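Local coordinates for indole-3-acetic acid-amido synthetase GH3.15 (PDB 6E1Q), which conjugates glutamine, and possibly cysteine, to the auxin precursor indole-3-butyric acid, using ATP to activate the acid by adenylation, at residues 505-508 with 509-513; 127-130 with 131-135. One frame throughout, in Å; residues are numbered along the deposited sequence.

Contact 1 (505-508 with 509-513)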
ATOM      1  N   PHE A 505       4.824  23.006 -17.895  1.00 36.01           N
ATOM      2  CA  PHE A 505       4.147  22.709 -19.152  1.00 38.03           C
ATOM      3  C   PHE A 505       3.965  21.210 -19.354  1.00 37.51           C
ATOM      4  O   PHE A 505       2.922  20.765 -19.852  1.00 40.53           O
ATOM      5  CB  PHE A 505       4.941  23.295 -20.308  1.00 31.10           C
ATOM      6  CG  PHE A 505       4.485  22.828 -21.633  1.00 31.46           C
ATOM      7  CD1 PHE A 505       3.300  23.308 -22.176  1.00 33.14           C
ATOM      8  CD2 PHE A 505       5.233  21.902 -22.352  1.00 34.60           C
ATOM      9  CE1 PHE A 505       2.868  22.889 -23.435  1.00 36.92           C
ATOM     10  CE2 PHE A 505       4.805  21.463 -23.602  1.00 38.19           C
ATOM     11  CZ  PHE A 505       3.622  21.960 -24.147  1.00 40.88           C
ATOM     12  N   THR A 506       4.971  20.416 -18.980  1.00 31.78           N
ATOM     13  CA  THR A 506       4.928  18.988 -19.273  1.00 30.33           C
ATOM     14  C   THR A 506       3.836  18.302 -18.472  1.00 29.38           C
ATOM     15  O   THR A 506       3.180  17.387 -18.977  1.00 36.46           O
ATOM     16  CB  THR A 506       6.296  18.365 -18.992  1.00 34.48           C
ATOM     17  OG1 THR A 506       7.272  19.071 -19.756  1.00 31.54           O
ATOM     18  CG2 THR A 506       6.336  16.891 -19.387  1.00 31.86           C
ATOM     19  N   VAL A 507       3.633  18.723 -17.220  1.00 30.00           N
ATOM     20  CA  VAL A 507       2.456  18.278 -16.475  1.00 32.87           C
ATOM     21  C   VAL A 507       1.188  18.621 -17.242  1.00 37.15           C
ATOM     22  O   VAL A 507       0.313  17.771 -17.445  1.00 35.34           O
ATOM     23  CB  VAL A 507       2.415  18.908 -15.071  1.00 34.55           C
ATOM     24  CG1 VAL A 507       1.212  18.357 -14.297  1.00 29.76           C
ATOM     25  CG2 VAL A 507       3.684  18.638 -14.309  1.00 31.90           C
ATOM     26  N   GLU A 508       1.064  19.887 -17.659  1.00 35.30           N
ATOM     27  CA  GLU A 508      -0.164  20.327 -18.319  1.00 41.47           C
ATOM     28  C   GLU A 508      -0.419  19.544 -19.590  1.00 37.01           C
ATOM     29  O   GLU A 508      -1.552  19.135 -19.861  1.00 40.30           O
ATOM     30  CB  GLU A 508      -0.091  21.809 -18.653  1.00 44.96           C
ATOM     31  CG  GLU A 508      -0.111  22.719 -17.465  1.00 48.92           C
ATOM     32  CD  GLU A 508      -0.555  24.108 -17.846  1.00 50.43           C
ATOM     33  OE1 GLU A 508       0.167  24.764 -18.629  1.00 50.31           O
ATOM     34  OE2 GLU A 508      -1.626  24.537 -17.376  1.00 52.39           O
ATOM     35  N   GLU A 509       0.628  19.338 -20.391  1.00 36.39           N
ATOM     36  CA  GLU A 509       0.477  18.640 -21.656  1.00 40.59           C
ATOM     37  C   GLU A 509       0.062  17.197 -21.437  1.00 45.33           C
ATOM     38  O   GLU A 509      -0.481  16.570 -22.354  1.00 38.51           O
ATOM     39  CB  GLU A 509       1.796  18.732 -22.444  1.00 44.03           C
ATOM     40  CG  GLU A 509       1.855  17.984 -23.767  1.00 47.31           C
ATOM     41  CD  GLU A 509       1.149  18.708 -24.912  1.00 67.89           C
ATOM     42  OE1 GLU A 509       0.617  19.818 -24.694  1.00 74.40           O
ATOM     43  OE2 GLU A 509       1.133  18.163 -26.037  1.00 74.13           O
ATOM     44  N   SER A 510       0.294  16.667 -20.230  1.00 37.74           N
ATOM     45  CA  SER A 510      -0.050  15.300 -19.874  1.00 39.29           C
ATOM     46  C   SER A 510      -1.437  15.157 -19.258  1.00 39.55           C
ATOM     47  O   SER A 510      -1.870  14.024 -19.027  1.00 41.37           O
ATOM     48  CB  SER A 510       0.970  14.746 -18.885  1.00 36.00           C
ATOM     49  OG  SER A 510       2.212  14.485 -19.491  1.00 36.02           O
ATOM     50  N   LEU A 511      -2.127  16.255 -18.950  1.00 36.46           N
ATOM     51  CA  LEU A 511      -3.445  16.145 -18.345  1.00 40.84           C
ATOM     52  C   LEU A 511      -4.472  15.879 -19.449  1.00 49.22           C
ATOM     53  O   LEU A 511      -4.126  15.746 -20.628  1.00 48.24           O
ATOM     54  CB  LEU A 511      -3.753  17.392 -17.518  1.00 38.74           C
ATOM     55  CG  LEU A 511      -2.761  17.688 -16.378  1.00 39.48           C
ATOM     56  CD1 LEU A 511      -3.044  19.024 -15.722  1.00 35.20           C
ATOM     57  CD2 LEU A 511      -2.736  16.592 -15.325  1.00 35.42           C
ATOM     58  N   ASP A 512      -5.749  15.788 -19.083  1.00 56.55           N
ATOM     59  CA  ASP A 512      -6.729  15.310 -20.050  1.00 61.33           C
ATOM     60  C   ASP A 512      -7.288  16.456 -20.894  1.00 54.72           C
ATOM     61  O   ASP A 512      -6.969  17.633 -20.700  1.00 54.32           O
ATOM     62  CB  ASP A 512      -7.837  14.505 -19.356  1.00 71.49           C
ATOM     63  CG  ASP A 512      -8.813  15.362 -18.540  1.00 77.26           C
ATOM     64  OD1 ASP A 512      -8.832  16.607 -18.639  1.00 77.16           O
ATOM     65  OD2 ASP A 512      -9.590  14.753 -17.775  1.00 82.69           O
ATOM     66  N   ALA A 513      -8.150  16.090 -21.845  1.00 54.20           N
ATOM     67  CA  ALA A 513      -8.664  17.056 -22.808  1.00 58.79           C
ATOM     68  C   ALA A 513      -9.520  18.132 -22.153  1.00 63.06           C
ATOM     69  O   ALA A 513      -9.547  19.270 -22.635  1.00 62.36           O
ATOM     70  CB  ALA A 513      -9.465  16.336 -23.890  1.00 54.28           C
TER
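Glu509 N reaches back to Phe505 O over 2.8 Å in a regular i to i+4 bond, after which Ser510 N bonds to Val507 O and, weakly, to Thr506 O, and Leu511 N to Glu508 O, narrowing the end of the helix towards a 3-10 pattern. The contact is thus the last turn of helix 497-510, leading straight into helix 513-522, whose N-cap is Asp512. The Leu511 N to Glu508 O bond is 3.1 Å long.

Phe505 and Glu509, one turn apart, run side by side in the same direction. With Phe505 CG anti to its backbone N (chi1 169°), the ring lies where Glu509 CB sits 4.1 Å above its plane, towards the rim. The Glu509 chain, bent at chi2 (78°), then carries the carboxylate along the ring, placing Glu509 OE1 3.7 Å from Phe505 CZ with the two planes 28° apart. Ser585 OG binds the other oxygen, Glu509 OE2, and Lys582 makes a cation-pi contact with the ring. The buried carboxylate of Glu508 joins this helix to helix 513-522: its OE2 accepts a hydrogen bond from Tyr515 OH and pairs with Arg519, while OE1 is hydrogen-bonded to Ser580.

On the flank towards helix 441-452, Val507 CG1 and Leu511 CD2 make a loose apolar contact of 4.4 Å. Ser510 OG, beside its own backbone N, is hydrogen-bonded to Asn450 OD1 of helix 441-452 and also comes within 3.1 Å of Thr506 O.

Contact 2 (127-130 with 131-135); sequences PLLY and KHIDG
Leu128 and His132 meet one turn apart where helix 112-132 ends, and their contact illustrates how a helix terminus can be held by backbone bonds and side-chain packing together. Three consecutive i to i+4 hydrogen bonds form the backbone part. Lys131 N donates to Pro127 O at 2.7 Å and His132 N to Leu128 O at 2.9 Å. The third, from Ile133 N to Leu129 O, is the shortest at 2.6 Å and almost in line with the carbonyl (173°); it closes the turn just as Ile133 leaves helical geometry. Pro127 has no N-H to give, and the helix kinks there.

Contacts of the imidazole come next. With CG beside the backbone N (chi1 -76°), the His132 ring swings back over the preceding turn. Its CD2 comes within 3.0 Å of Leu128 O, which lies at the ring edge near its plane, an approach that suits a C-H to oxygen contact. That carbonyl therefore meets both the backbone N and the ring of the same residue. The Leu128 and His132 side chains cross obliquely, with Leu128 CD2 3.5 Å from His132 CD2, at the CD2-NE2 side of the ring. An alanine in place of His132 would probably leave the Leu128 methyl without this partner and open a gap beside Pro339.

Purely apolar packing joins Leu129 and Ile133, which point the same way with Leu129 CD2 3.9 Å from Ile133 CD1. Here the helix nears the active site: the Leu129 side chain is about 5 Å from that of Phe325, an ATP- and substrate-binding residue. Around the turn, helix 10-22 packs on Pro127, Leu128 and Lys131. Phe337, Pro339 and Leu340, in the loop after strand 332-335, meet Leu128, His132 and Ile133 respectively; beyond Gly135 the chain runs on towards strand 140-143.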
ATOM      1  N   PRO A 127       6.674 -21.046  -1.269  1.00 40.31           N
ATOM      2  CA  PRO A 127       7.646 -21.831  -2.059  1.00 42.12           C
ATOM      3  C   PRO A 127       7.924 -21.252  -3.435  1.00 42.83           C
ATOM      4  O   PRO A 127       9.042 -21.401  -3.949  1.00 42.16           O
ATOM      5  CB  PRO A 127       6.992 -23.215  -2.152  1.00 45.27           C
ATOM      6  CG  PRO A 127       6.105 -23.288  -0.947  1.00 44.90           C
ATOM      7  CD  PRO A 127       5.579 -21.894  -0.759  1.00 40.31           C
ATOM      8  N   LEU A 128       6.950 -20.577  -4.051  1.00 42.98           N
ATOM      9  CA  LEU A 128       7.237 -19.912  -5.315  1.00 32.90           C
ATOM     10  C   LEU A 128       8.243 -18.793  -5.121  1.00 34.68           C
ATOM     11  O   LEU A 128       9.182 -18.649  -5.913  1.00 41.74           O
ATOM     12  CB  LEU A 128       5.950 -19.388  -5.945  1.00 43.73           C
ATOM     13  CG  LEU A 128       6.138 -18.981  -7.408  1.00 51.38           C
ATOM     14  CD1 LEU A 128       4.944 -19.389  -8.216  1.00 55.92           C
ATOM     15  CD2 LEU A 128       6.378 -17.478  -7.523  1.00 49.95           C
ATOM     16  N   LEU A 129       8.068 -17.992  -4.065  1.00 39.01           N
ATOM     17  CA  LEU A 129       9.063 -16.974  -3.748  1.00 45.11           C
ATOM     18  C   LEU A 129      10.425 -17.612  -3.525  1.00 46.98           C
ATOM     19  O   LEU A 129      11.427 -17.180  -4.112  1.00 42.31           O
ATOM     20  CB  LEU A 129       8.634 -16.175  -2.511  1.00 51.71           C
ATOM     21  CG  LEU A 129       7.526 -15.127  -2.648  1.00 47.32           C
ATOM     22  CD1 LEU A 129       7.169 -14.503  -1.277  1.00 38.50           C
ATOM     23  CD2 LEU A 129       7.915 -14.057  -3.671  1.00 46.90           C
ATOM     24  N   TYR A 130      10.478 -18.667  -2.697  1.00 44.86           N
ATOM     25  CA  TYR A 130      11.749 -19.350  -2.463  1.00 44.86           C
ATOM     26  C   TYR A 130      12.331 -19.877  -3.759  1.00 49.70           C
ATOM     27  O   TYR A 130      13.542 -19.788  -3.988  1.00 55.63           O
ATOM     28  CB  TYR A 130      11.588 -20.500  -1.468  1.00 53.83           C
ATOM     29  CG  TYR A 130      10.987 -20.095  -0.151  1.00 63.82           C
ATOM     30  CD1 TYR A 130      11.216 -18.837   0.382  1.00 64.16           C
ATOM     31  CD2 TYR A 130      10.178 -20.971   0.560  1.00 68.68           C
ATOM     32  CE1 TYR A 130      10.659 -18.468   1.585  1.00 67.58           C
ATOM     33  CE2 TYR A 130       9.614 -20.605   1.762  1.00 65.29           C
ATOM     34  CZ  TYR A 130       9.861 -19.355   2.270  1.00 66.34           C
ATOM     35  OH  TYR A 130       9.299 -18.988   3.466  1.00 69.73           O
ATOM     36  N   LYS A 131      11.488 -20.429  -4.627  1.00 48.53           N
ATOM     37  CA  LYS A 131      12.000 -20.903  -5.904  1.00 49.52           C
ATOM     38  C   LYS A 131      12.593 -19.754  -6.708  1.00 46.11           C
ATOM     39  O   LYS A 131      13.641 -19.901  -7.344  1.00 49.25           O
ATOM     40  CB  LYS A 131      10.892 -21.604  -6.690  1.00 45.61           C
ATOM     41  CG  LYS A 131      11.369 -22.246  -7.976  1.00 49.17           C
ATOM     42  CD  LYS A 131      10.215 -22.889  -8.735  1.00 54.14           C
ATOM     43  CE  LYS A 131      10.703 -23.628  -9.973  1.00 59.90           C
ATOM     44  NZ  LYS A 131      11.454 -24.858  -9.605  1.00 60.56           N
ATOM     45  N   HIS A 132      11.949 -18.594  -6.674  1.00 46.19           N
ATOM     46  CA  HIS A 132      12.421 -17.491  -7.500  1.00 53.70           C
ATOM     47  C   HIS A 132      13.569 -16.722  -6.845  1.00 54.94           C
ATOM     48  O   HIS A 132      14.499 -16.293  -7.533  1.00 50.69           O
ATOM     49  CB  HIS A 132      11.251 -16.565  -7.827  1.00 52.02           C
ATOM     50  CG  HIS A 132      10.344 -17.111  -8.886  1.00 53.86           C
ATOM     51  ND1 HIS A 132      10.250 -16.558 -10.144  1.00 56.34           N
ATOM     52  CD2 HIS A 132       9.513 -18.179  -8.885  1.00 55.48           C
ATOM     53  CE1 HIS A 132       9.388 -17.251 -10.867  1.00 54.56           C
ATOM     54  NE2 HIS A 132       8.926 -18.239 -10.125  1.00 55.11           N
ATOM     55  N   ILE A 133      13.544 -16.545  -5.531  1.00 52.44           N
ATOM     56  CA  ILE A 133      14.504 -15.678  -4.856  1.00 54.09           C
ATOM     57  C   ILE A 133      15.450 -16.571  -4.060  1.00 46.10           C
ATOM     58  O   ILE A 133      15.108 -17.037  -2.966  1.00 47.31           O
ATOM     59  CB  ILE A 133      13.806 -14.640  -3.971  1.00 57.00           C
ATOM     60  CG1 ILE A 133      12.975 -13.690  -4.829  1.00 56.95           C
ATOM     61  CG2 ILE A 133      14.818 -13.835  -3.171  1.00 60.10           C
ATOM     62  CD1 ILE A 133      11.738 -13.185  -4.139  1.00 53.74           C
ATOM     63  N   ASP A 134      16.635 -16.829  -4.622  1.00 46.00           N
ATOM     64  CA  ASP A 134      17.620 -17.679  -3.958  1.00 58.67           C
ATOM     65  C   ASP A 134      17.993 -17.112  -2.597  1.00 58.60           C
ATOM     66  O   ASP A 134      18.247 -15.911  -2.459  1.00 53.25           O
ATOM     67  CB  ASP A 134      18.882 -17.820  -4.809  1.00 74.24           C
ATOM     68  CG  ASP A 134      18.675 -18.694  -6.026  1.00 93.54           C
ATOM     69  OD1 ASP A 134      17.653 -19.414  -6.083  1.00 96.53           O
ATOM     70  OD2 ASP A 134      19.552 -18.677  -6.917  1.00 99.46           O
ATOM     71  N   GLY A 135      18.034 -17.987  -1.591  1.00 60.90           N
ATOM     72  CA  GLY A 135      18.467 -17.618  -0.262  1.00 63.11           C
ATOM     73  C   GLY A 135      17.386 -17.046   0.623  1.00 57.80           C
ATOM     74  O   GLY A 135      17.638 -16.818   1.810  1.00 61.43           O
TER

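Both contacts are the closing turns of helices, but they belong to different parts of the enzyme. Contact 2 comes first along the chain, in the GH3 N-terminal domain, where the Leu129 side chain of helix 112-132 lies about 7 Å from a bound (2,4-dichlorophenoxy)acetic acid. Contact 1 follows much later, in the C-terminal domain, at the junction of helices 497-510 and 513-522 and away from the known binding sites. Their centres are 42 Å apart and their nearest atoms about 33 Å, so neither touches the other. The arrangement is consistent with an adenylating enzyme of the ANL type, in which the larger N-terminal part contributes most of the acyl-substrate site and the C-terminal part is a separate unit.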